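Local coordinates for protein prolyl endopeptidase (Myxococcus xanthus, PDB 2BKL) that probably cleaves oligopeptides on the carboxyl side of proline, and much less readily after alanine, as a serine peptidase of the prolyl oligopeptidase (S9A) family, at residues Y240-I245 with V277-D282; D282-L287 with V300-P305; N445-L450 with P524-I529. All coordinates share one frame; numbering follows the deposited sequence.

Contact 1 of 3, residues Y240-I245 with V277-D282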
loop_
_atom_site.group_PDB
_atom_site.type_symbol
_atom_site.label_atom_id
_atom_site.label_comp_id
_atom_site.label_asym_id
_atom_site.label_seq_id
_atom_site.Cartn_x
_atom_site.Cartn_y
_atom_site.Cartn_z
ATOM N N TYR A 240 5.654 26.569 -11.409
ATOM C CA TYR A 240 6.160 26.238 -10.079
ATOM C C TYR A 240 6.559 24.778 -10.034
ATOM O O TYR A 240 5.751 23.864 -10.202
ATOM C CB TYR A 240 5.135 26.596 -8.986
ATOM C CG TYR A 240 4.672 28.040 -9.033
ATOM C CD1 TYR A 240 5.440 29.058 -8.472
ATOM C CD2 TYR A 240 3.478 28.387 -9.660
ATOM C CE1 TYR A 240 5.038 30.360 -8.538
ATOM C CE2 TYR A 240 3.062 29.705 -9.718
ATOM C CZ TYR A 240 3.863 30.677 -9.159
ATOM O OH TYR A 240 3.495 32.029 -9.206
ATOM N N LEU A 241 7.841 24.583 -9.802
ATOM C CA LEU A 241 8.424 23.271 -9.573
ATOM C C LEU A 241 8.706 23.056 -8.087
ATOM O O LEU A 241 9.330 23.870 -7.443
ATOM C CB LEU A 241 9.707 23.157 -10.386
ATOM C CG LEU A 241 10.559 21.915 -10.177
ATOM C CD1 LEU A 241 9.866 20.686 -10.703
ATOM C CD2 LEU A 241 11.899 22.147 -10.855
ATOM N N PHE A 242 8.213 21.944 -7.550
ATOM C CA PHE A 242 8.389 21.575 -6.147
ATOM C C PHE A 242 9.248 20.312 -6.007
ATOM O O PHE A 242 9.136 19.371 -6.808
ATOM C CB PHE A 242 7.031 21.293 -5.500
ATOM C CG PHE A 242 6.137 22.472 -5.470
ATOM C CD1 PHE A 242 6.301 23.439 -4.509
ATOM C CD2 PHE A 242 5.153 22.618 -6.415
ATOM C CE1 PHE A 242 5.482 24.568 -4.497
ATOM C CE2 PHE A 242 4.348 23.727 -6.433
ATOM C CZ PHE A 242 4.521 24.707 -5.470
ATOM N N VAL A 243 10.091 20.313 -4.987
ATOM C CA VAL A 243 10.848 19.142 -4.584
ATOM C C VAL A 243 10.623 18.927 -3.101
ATOM O O VAL A 243 10.803 19.828 -2.272
ATOM C CB VAL A 243 12.325 19.282 -4.914
ATOM C CG1 VAL A 243 13.139 18.141 -4.290
ATOM C CG2 VAL A 243 12.540 19.298 -6.438
ATOM N N TYR A 244 10.230 17.699 -2.780
ATOM C CA TYR A 244 9.998 17.245 -1.420
ATOM C C TYR A 244 11.138 16.355 -0.951
ATOM O O TYR A 244 11.580 15.491 -1.698
ATOM C CB TYR A 244 8.708 16.436 -1.377
ATOM C CG TYR A 244 7.423 17.169 -1.727
ATOM C CD1 TYR A 244 6.690 17.803 -0.754
ATOM C CD2 TYR A 244 6.933 17.154 -3.009
ATOM C CE1 TYR A 244 5.516 18.434 -1.050
ATOM C CE2 TYR A 244 5.746 17.804 -3.321
ATOM C CZ TYR A 244 5.050 18.431 -2.340
ATOM O OH TYR A 244 3.859 19.071 -2.627
ATOM N N ILE A 245 11.634 16.583 0.262
ATOM C CA ILE A 245 12.487 15.621 0.952
ATOM C C ILE A 245 11.614 14.994 2.033
ATOM O O ILE A 245 11.248 15.668 3.009
ATOM C CB ILE A 245 13.749 16.290 1.533
ATOM C CG1 ILE A 245 14.579 16.951 0.411
ATOM C CG2 ILE A 245 14.552 15.244 2.294
ATOM C CD1 ILE A 245 15.770 17.716 0.911
ATOM N N VAL A 277 1.831 20.475 -1.105
ATOM C CA VAL A 277 1.506 21.736 -1.746
ATOM C C VAL A 277 0.931 21.539 -3.147
ATOM O O VAL A 277 1.413 20.691 -3.931
ATOM C CB VAL A 277 2.748 22.644 -1.874
ATOM C CG1 VAL A 277 2.340 24.027 -2.361
ATOM C CG2 VAL A 277 3.484 22.698 -0.591
ATOM N N HIS A 278 -0.119 22.292 -3.453
ATOM C CA HIS A 278 -0.655 22.392 -4.810
ATOM C C HIS A 278 -0.733 23.854 -5.187
ATOM O O HIS A 278 -1.173 24.661 -4.396
ATOM C CB HIS A 278 -2.022 21.714 -4.864
ATOM C CG HIS A 278 -1.939 20.236 -4.636
ATOM N ND1 HIS A 278 -1.325 19.384 -5.533
ATOM C CD2 HIS A 278 -2.330 19.470 -3.591
ATOM C CE1 HIS A 278 -1.352 18.151 -5.051
ATOM N NE2 HIS A 278 -1.967 18.176 -3.880
ATOM N N ALA A 279 -0.249 24.189 -6.376
ATOM C CA ALA A 279 -0.288 25.557 -6.885
ATOM C C ALA A 279 -1.333 25.719 -7.980
ATOM O O ALA A 279 -1.428 24.898 -8.877
ATOM C CB ALA A 279 1.046 25.945 -7.421
ATOM N N TRP A 280 -2.096 26.787 -7.891
ATOM C CA TRP A 280 -3.090 27.112 -8.910
ATOM C C TRP A 280 -3.236 28.619 -8.946
ATOM O O TRP A 280 -3.411 29.250 -7.931
ATOM C CB TRP A 280 -4.435 26.419 -8.584
ATOM C CG TRP A 280 -5.499 26.693 -9.606
ATOM C CD1 TRP A 280 -6.657 27.360 -9.412
ATOM C CD2 TRP A 280 -5.474 26.321 -10.997
ATOM N NE1 TRP A 280 -7.373 27.420 -10.588
ATOM C CE2 TRP A 280 -6.657 26.811 -11.580
ATOM C CE3 TRP A 280 -4.574 25.622 -11.813
ATOM C CZ2 TRP A 280 -6.950 26.636 -12.929
ATOM C CZ3 TRP A 280 -4.877 25.457 -13.164
ATOM C CH2 TRP A 280 -6.059 25.937 -13.689
ATOM N N LYS A 281 -3.182 29.193 -10.152
ATOM C CA LYS A 281 -3.323 30.650 -10.367
ATOM C C LYS A 281 -2.448 31.457 -9.401
ATOM O O LYS A 281 -2.884 32.439 -8.803
ATOM C CB LYS A 281 -4.809 31.069 -10.357
ATOM C CG LYS A 281 -5.552 30.465 -11.542
ATOM C CD LYS A 281 -6.934 31.031 -11.765
ATOM C CE LYS A 281 -7.569 30.498 -13.056
ATOM N NZ LYS A 281 -9.042 30.765 -13.042
ATOM N N ASP A 282 -1.174 31.071 -9.327
ATOM C CA ASP A 282 -0.146 31.796 -8.542
ATOM C C ASP A 282 -0.432 31.861 -7.046
ATOM O O ASP A 282 0.033 32.742 -6.331
ATOM C CB ASP A 282 0.093 33.204 -9.086
ATOM C CG ASP A 282 0.512 33.205 -10.525
ATOM O OD1 ASP A 282 1.490 32.528 -10.896
ATOM O OD2 ASP A 282 -0.092 33.900 -11.372
HETATM O O HOH W 1 2.465 17.744 -4.517
#
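Val277, the first residue of 277-282, meets 240-245 at two places, the phenol oxygen of Tyr244 and the ring of Phe242. The setting is the interface between two four-stranded antiparallel sheets of the N-terminal beta-propeller: strand 241-247 is an inner strand of one blade and strand 275-280 an outermost strand of the next. The short segments run antiparallel with their axes 9.1 Å apart, a separation too wide for a backbone ladder, so side chains fill the gap. Val277 N donates to Tyr244 OH at 2.9 Å, in a nearly straight bond that arrives at the ring edge near its plane. A water bound to the same hydroxyl also lies within hydrogen-bonding distance of Val277 O. On the apolar side, Val277 CG1 packs against Phe242 CE1 at 3.8 Å, and its CB lies above one face of that ring, displaced toward the rim. Two residues on, Ala279 CB touches two rings, 4.1 Å from Phe242 CE2, at that ring's edge, and just as far from Tyr240 CD2. Phe242 and Tyr240 also make edge-to-face contacts with Phe284 of the neighbouring strand 283-288, which touches Val277 and Ala279 as well. The chain then bends through Lys281 to Asp282, whose carboxylate reaches back across the gap. With CG of Tyr240 anti to its carbonyl carbon (chi1 -55°), the ring extends toward this turn, its plane 77° from that of the carboxylate. Tyr240 OH donates to Asp282 OD1 at 2.7 Å, meeting the anti side of that oxygen 26° out of the carboxylate plane.

Contact 2 of 3, residues D282-L287 with V300-P305; sequences DRFYVL and VDPAKP
Phe284 and Val300 form the tight part of this contact as an antiparallel hydrogen-bonded pair: Phe284 N donates to Val300 O at 2.9 Å (172°), and Val300 N returns the bond to Phe284 O at 2.8 Å. Their side chains share one face of the sheet, where Phe284 CB and Val300 CB are 3.9 Å apart. Val286 extends this apolar row, its CG2 resting 3.7 Å from Val300 CG2. Pro302 CG sits over one face of the Phe284 ring, toward its rim, 3.9 Å from the ring centroid and only 21° off the normal, a CH-pi contact. The pair joins neighbouring strands 283-288 and 296-300 of a beta-propeller blade, just where the second strand gives way to a type I turn from Asp301 to Lys304. An Asx turn reinforces it, Asp301 OD1 accepting from Ala303 N at 3.0 Å, from above the carboxylate plane. Toward solvent the grip is looser. Arg283, bent at chi2 and chi3, brings its guanidinium near Asp301, but the salt bridge from NH1 to Asp301 OD2 is long at 3.5 Å, with the two planes 45° apart. Its stronger partner is Glu299, whose OE2 takes a salt bridge from Arg283 NE.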
loop_
_atom_site.group_PDB
_atom_site.type_symbol
_atom_site.label_atom_id
_atom_site.label_comp_id
_atom_site.label_asym_id
_atom_site.label_seq_id
_atom_site.Cartn_x
_atom_site.Cartn_y
_atom_site.Cartn_z
ATOM N N ASP A 282 -1.174 31.071 -9.327
ATOM C CA ASP A 282 -0.146 31.796 -8.542
ATOM C C ASP A 282 -0.432 31.861 -7.046
ATOM O O ASP A 282 0.033 32.742 -6.331
ATOM C CB ASP A 282 0.093 33.204 -9.086
ATOM C CG ASP A 282 0.512 33.205 -10.525
ATOM O OD1 ASP A 282 1.490 32.528 -10.896
ATOM O OD2 ASP A 282 -0.092 33.900 -11.372
ATOM N N ARG A 283 -1.212 30.902 -6.554
ATOM C CA ARG A 283 -1.354 30.729 -5.103
ATOM C C ARG A 283 -0.987 29.293 -4.762
ATOM O O ARG A 283 -1.211 28.396 -5.542
ATOM C CB ARG A 283 -2.792 30.979 -4.656
ATOM C CG ARG A 283 -3.417 32.232 -5.193
ATOM C CD ARG A 283 -2.730 33.485 -4.801
ATOM N NE ARG A 283 -2.924 33.803 -3.392
ATOM C CZ ARG A 283 -2.474 34.901 -2.814
ATOM N NH1 ARG A 283 -1.763 35.779 -3.503
ATOM N NH2 ARG A 283 -2.708 35.110 -1.529
ATOM N N PHE A 284 -0.386 29.079 -3.595
ATOM C CA PHE A 284 -0.042 27.755 -3.114
ATOM C C PHE A 284 -1.045 27.357 -2.045
ATOM O O PHE A 284 -1.398 28.163 -1.178
ATOM C CB PHE A 284 1.354 27.736 -2.458
ATOM C CG PHE A 284 2.519 28.039 -3.364
ATOM C CD1 PHE A 284 2.423 28.115 -4.736
ATOM C CD2 PHE A 284 3.779 28.195 -2.781
ATOM C CE1 PHE A 284 3.555 28.360 -5.503
ATOM C CE2 PHE A 284 4.908 28.471 -3.557
ATOM C CZ PHE A 284 4.782 28.539 -4.907
ATOM N N TYR A 285 -1.531 26.115 -2.130
ATOM C CA TYR A 285 -2.435 25.528 -1.149
ATOM C C TYR A 285 -1.666 24.445 -0.409
ATOM O O TYR A 285 -1.242 23.480 -1.003
ATOM C CB TYR A 285 -3.725 25.001 -1.823
ATOM C CG TYR A 285 -4.445 26.141 -2.508
ATOM C CD1 TYR A 285 -4.140 26.491 -3.817
ATOM C CD2 TYR A 285 -5.352 26.929 -1.816
ATOM C CE1 TYR A 285 -4.723 27.595 -4.422
ATOM C CE2 TYR A 285 -5.961 28.047 -2.423
ATOM C CZ TYR A 285 -5.638 28.360 -3.726
ATOM O OH TYR A 285 -6.196 29.462 -4.310
ATOM N N VAL A 286 -1.473 24.645 0.881
ATOM C CA VAL A 286 -0.583 23.815 1.679
ATOM C C VAL A 286 -1.409 23.038 2.689
ATOM O O VAL A 286 -2.015 23.634 3.580
ATOM C CB VAL A 286 0.473 24.662 2.425
ATOM C CG1 VAL A 286 1.371 23.789 3.280
ATOM C CG2 VAL A 286 1.298 25.471 1.463
ATOM N N LEU A 287 -1.403 21.722 2.551
ATOM C CA LEU A 287 -2.051 20.821 3.489
ATOM C C LEU A 287 -1.021 20.373 4.494
ATOM O O LEU A 287 0.029 19.841 4.110
ATOM C CB LEU A 287 -2.613 19.597 2.744
ATOM C CG LEU A 287 -3.146 18.453 3.601
ATOM C CD1 LEU A 287 -4.376 18.845 4.422
ATOM C CD2 LEU A 287 -3.431 17.241 2.698
ATOM N N VAL A 300 -0.836 30.271 0.549
ATOM C CA VAL A 300 0.465 30.941 0.589
ATOM C C VAL A 300 0.670 31.713 -0.693
ATOM O O VAL A 300 0.408 31.200 -1.778
ATOM C CB VAL A 300 1.589 29.907 0.761
ATOM C CG1 VAL A 300 2.982 30.598 0.761
ATOM C CG2 VAL A 300 1.368 29.095 2.025
ATOM N N ASP A 301 1.125 32.961 -0.559
ATOM C CA ASP A 301 1.464 33.820 -1.676
ATOM C C ASP A 301 2.943 33.579 -2.025
ATOM O O ASP A 301 3.791 33.772 -1.189
ATOM C CB ASP A 301 1.254 35.252 -1.209
ATOM C CG ASP A 301 1.466 36.258 -2.297
ATOM O OD1 ASP A 301 2.049 35.926 -3.355
ATOM O OD2 ASP A 301 1.032 37.418 -2.159
ATOM N N PRO A 302 3.249 33.083 -3.216
ATOM C CA PRO A 302 4.650 32.812 -3.584
ATOM C C PRO A 302 5.540 34.066 -3.446
ATOM O O PRO A 302 6.730 33.911 -3.250
ATOM C CB PRO A 302 4.555 32.392 -5.045
ATOM C CG PRO A 302 3.105 31.993 -5.253
ATOM C CD PRO A 302 2.303 32.745 -4.298
ATOM N N ALA A 303 4.957 35.246 -3.589
ATOM C CA ALA A 303 5.690 36.505 -3.467
ATOM C C ALA A 303 6.003 36.875 -2.032
ATOM O O ALA A 303 6.893 37.704 -1.808
ATOM C CB ALA A 303 4.895 37.621 -4.099
ATOM N N LYS A 304 5.254 36.302 -1.084
ATOM C CA LYS A 304 5.429 36.496 0.353
ATOM C C LYS A 304 5.302 35.154 1.084
ATOM O O LYS A 304 4.369 34.917 1.870
ATOM C CB LYS A 304 4.387 37.490 0.894
ATOM C CG LYS A 304 4.429 38.856 0.261
ATOM C CD LYS A 304 3.404 39.801 0.934
ATOM C CE LYS A 304 4.083 40.815 1.871
ATOM N NZ LYS A 304 4.532 42.050 1.175
ATOM N N PRO A 305 6.239 34.264 0.826
ATOM C CA PRO A 305 6.076 32.874 1.264
ATOM C C PRO A 305 6.541 32.536 2.688
ATOM O O PRO A 305 6.464 31.366 3.094
ATOM C CB PRO A 305 6.912 32.129 0.238
ATOM C CG PRO A 305 8.090 33.061 0.008
ATOM C CD PRO A 305 7.488 34.452 0.071
#

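Contact 3 of 3, residues N445-L450 with P524-I529; sequences NAPTLL and PKRLAI
Asn445 O is gripped by two nitrogens of one guanidinium: Arg526 NE at 2.8 Å and Arg526 NH2 at 2.9 Å. The oxygen lies in the guanidinium plane, a side-on grip on a single acceptor, with N-H...O angles of 151° and 141°. Bends at chi2 (-79°) and chi3 fold the arginine back to this carbonyl, with Pro447 CG 3.9 Å above the Arg526 guanidinium plane, offset toward the rim. The third nitrogen, NH1, donates to Leu675 O near the end of the ordered chain, while Asn445 OD1 is hydrogen-bonded to Gln523 NE2. Beyond the arginine the backbones pair in parallel: Thr448 N donates to Arg526 O, Ala528 N to Thr448 O at 2.8 Å, and Leu450 N to Ala528 O. Side chains sort onto two faces. Thr448, Leu450, Leu527 and Ile529 pack toward helix 503-518, with Thr448 CG2 3.7 Å from Leu527 CD1. On the other face Leu449 CD1 lies 4.0 Å from Ala528 CB, both residues touching helix 657-674. Helices on both sides of an eight-stranded mixed sheet, with strand 527-532 leading into a probable nucleophile elbow at Ser533, fit the alpha/beta-hydrolase fold of this family.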
loop_
_atom_site.group_PDB
_atom_site.type_symbol
_atom_site.label_atom_id
_atom_site.label_comp_id
_atom_site.label_asym_id
_atom_site.label_seq_id
_atom_site.Cartn_x
_atom_site.Cartn_y
_atom_site.Cartn_z
ATOM N N ASN A 445 -18.517 -19.548 17.874
ATOM C CA ASN A 445 -17.878 -20.604 17.115
ATOM C C ASN A 445 -17.721 -20.366 15.626
ATOM O O ASN A 445 -17.298 -21.264 14.904
ATOM C CB ASN A 445 -18.640 -21.909 17.339
ATOM C CG ASN A 445 -17.824 -23.114 16.960
ATOM O OD1 ASN A 445 -16.656 -23.224 17.329
ATOM N ND2 ASN A 445 -18.423 -24.009 16.208
ATOM N N ALA A 446 -18.003 -19.158 15.153
ATOM C CA ALA A 446 -17.798 -18.859 13.741
ATOM C C ALA A 446 -16.310 -18.796 13.394
ATOM O O ALA A 446 -15.540 -18.170 14.123
ATOM C CB ALA A 446 -18.445 -17.521 13.399
ATOM N N PRO A 447 -15.905 -19.379 12.279
ATOM C CA PRO A 447 -14.529 -19.216 11.806
ATOM C C PRO A 447 -14.369 -17.723 11.518
ATOM O O PRO A 447 -15.196 -17.136 10.820
ATOM C CB PRO A 447 -14.487 -20.020 10.504
ATOM C CG PRO A 447 -15.751 -20.632 10.338
ATOM C CD PRO A 447 -16.732 -20.164 11.350
ATOM N N THR A 448 -13.317 -17.127 12.033
ATOM C CA THR A 448 -13.129 -15.696 11.928
ATOM C C THR A 448 -11.743 -15.384 11.432
ATOM O O THR A 448 -10.795 -16.031 11.824
ATOM C CB THR A 448 -13.379 -15.084 13.325
ATOM O OG1 THR A 448 -14.749 -15.308 13.677
ATOM C CG2 THR A 448 -13.173 -13.565 13.375
ATOM N N LEU A 449 -11.654 -14.399 10.558
ATOM C CA LEU A 449 -10.394 -13.926 10.009
ATOM C C LEU A 449 -10.269 -12.444 10.355
ATOM O O LEU A 449 -11.096 -11.639 9.948
ATOM C CB LEU A 449 -10.363 -14.112 8.505
ATOM C CG LEU A 449 -9.130 -13.637 7.741
ATOM C CD1 LEU A 449 -7.911 -14.335 8.178
ATOM C CD2 LEU A 449 -9.381 -13.884 6.252
ATOM N N LEU A 450 -9.240 -12.101 11.098
ATOM C CA LEU A 450 -8.998 -10.761 11.626
ATOM C C LEU A 450 -7.753 -10.203 10.931
ATOM O O LEU A 450 -6.675 -10.818 10.980
ATOM C CB LEU A 450 -8.788 -10.816 13.148
ATOM C CG LEU A 450 -8.202 -9.569 13.813
ATOM C CD1 LEU A 450 -9.128 -8.345 13.628
ATOM C CD2 LEU A 450 -7.919 -9.832 15.254
ATOM N N PRO A 524 -10.672 -18.821 20.304
ATOM C CA PRO A 524 -9.301 -18.867 19.787
ATOM C C PRO A 524 -9.044 -19.942 18.710
ATOM O O PRO A 524 -8.412 -19.646 17.686
ATOM C CB PRO A 524 -8.476 -19.085 21.051
ATOM C CG PRO A 524 -9.271 -18.383 22.094
ATOM C CD PRO A 524 -10.685 -18.699 21.780
ATOM N N LYS A 525 -9.537 -21.162 18.899
ATOM C CA LYS A 525 -9.259 -22.242 17.934
ATOM C C LYS A 525 -9.979 -22.074 16.605
ATOM O O LYS A 525 -9.738 -22.830 15.636
ATOM C CB LYS A 525 -9.563 -23.640 18.520
ATOM C CG LYS A 525 -11.040 -23.986 18.649
ATOM C CD LYS A 525 -11.259 -25.363 19.346
ATOM C CE LYS A 525 -10.854 -25.373 20.831
ATOM N NZ LYS A 525 -11.621 -26.381 21.643
ATOM N N ARG A 526 -10.867 -21.082 16.535
ATOM C CA ARG A 526 -11.580 -20.767 15.324
ATOM C C ARG A 526 -11.200 -19.384 14.775
ATOM O O ARG A 526 -11.849 -18.883 13.847
ATOM C CB ARG A 526 -13.076 -20.788 15.620
ATOM C CG ARG A 526 -13.598 -22.154 16.045
ATOM C CD ARG A 526 -13.799 -23.080 14.864
ATOM N NE ARG A 526 -15.120 -22.864 14.297
ATOM C CZ ARG A 526 -15.649 -23.569 13.300
ATOM N NH1 ARG A 526 -14.939 -24.478 12.659
ATOM N NH2 ARG A 526 -16.893 -23.326 12.918
ATOM N N LEU A 527 -10.141 -18.786 15.313
ATOM C CA LEU A 527 -9.715 -17.446 14.924
ATOM C C LEU A 527 -8.400 -17.475 14.175
ATOM O O LEU A 527 -7.410 -17.989 14.673
ATOM C CB LEU A 527 -9.572 -16.561 16.174
ATOM C CG LEU A 527 -9.056 -15.128 15.963
ATOM C CD1 LEU A 527 -10.000 -14.350 15.087
ATOM C CD2 LEU A 527 -8.815 -14.422 17.279
ATOM N N ALA A 528 -8.400 -16.868 13.006
ATOM C CA ALA A 528 -7.176 -16.660 12.213
ATOM C C ALA A 528 -6.872 -15.167 12.111
ATOM O O ALA A 528 -7.773 -14.321 12.095
ATOM C CB ALA A 528 -7.348 -17.247 10.831
ATOM N N ILE A 529 -5.586 -14.856 12.013
ATOM C CA ILE A 529 -5.121 -13.508 11.724
ATOM C C ILE A 529 -4.331 -13.480 10.448
ATOM O O ILE A 529 -3.641 -14.436 10.099
ATOM C CB ILE A 529 -4.324 -12.916 12.884
ATOM C CG1 ILE A 529 -3.149 -13.802 13.330
ATOM C CG2 ILE A 529 -5.260 -12.584 14.038
ATOM C CD1 ILE A 529 -2.261 -13.171 14.357
#

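In the fold
Along the chain the three contacts follow in series. Contacts 1 and 2 adjoin, their centres 9 Å apart; they share Asp282, and strands 275-280 and 283-288 are neighbours in one four-stranded sheet. Contact 1 joins this propeller blade to the preceding one, whereas contact 2 pairs strands within it, and a probable hydrogen bond from Tyr285 N to His278 O, 2.7 Å, links the two. Contact 3 belongs to the eight-stranded mixed sheet of the hydrolase domain, on the opposite side of the chain's centre, about 48 and 52 Å from contacts 1 and 2 between centres. The three therefore sample both domains of the peptidase, as does the bound benzyloxycarbonyl-Ala-Pro, whose pocket takes residues from each.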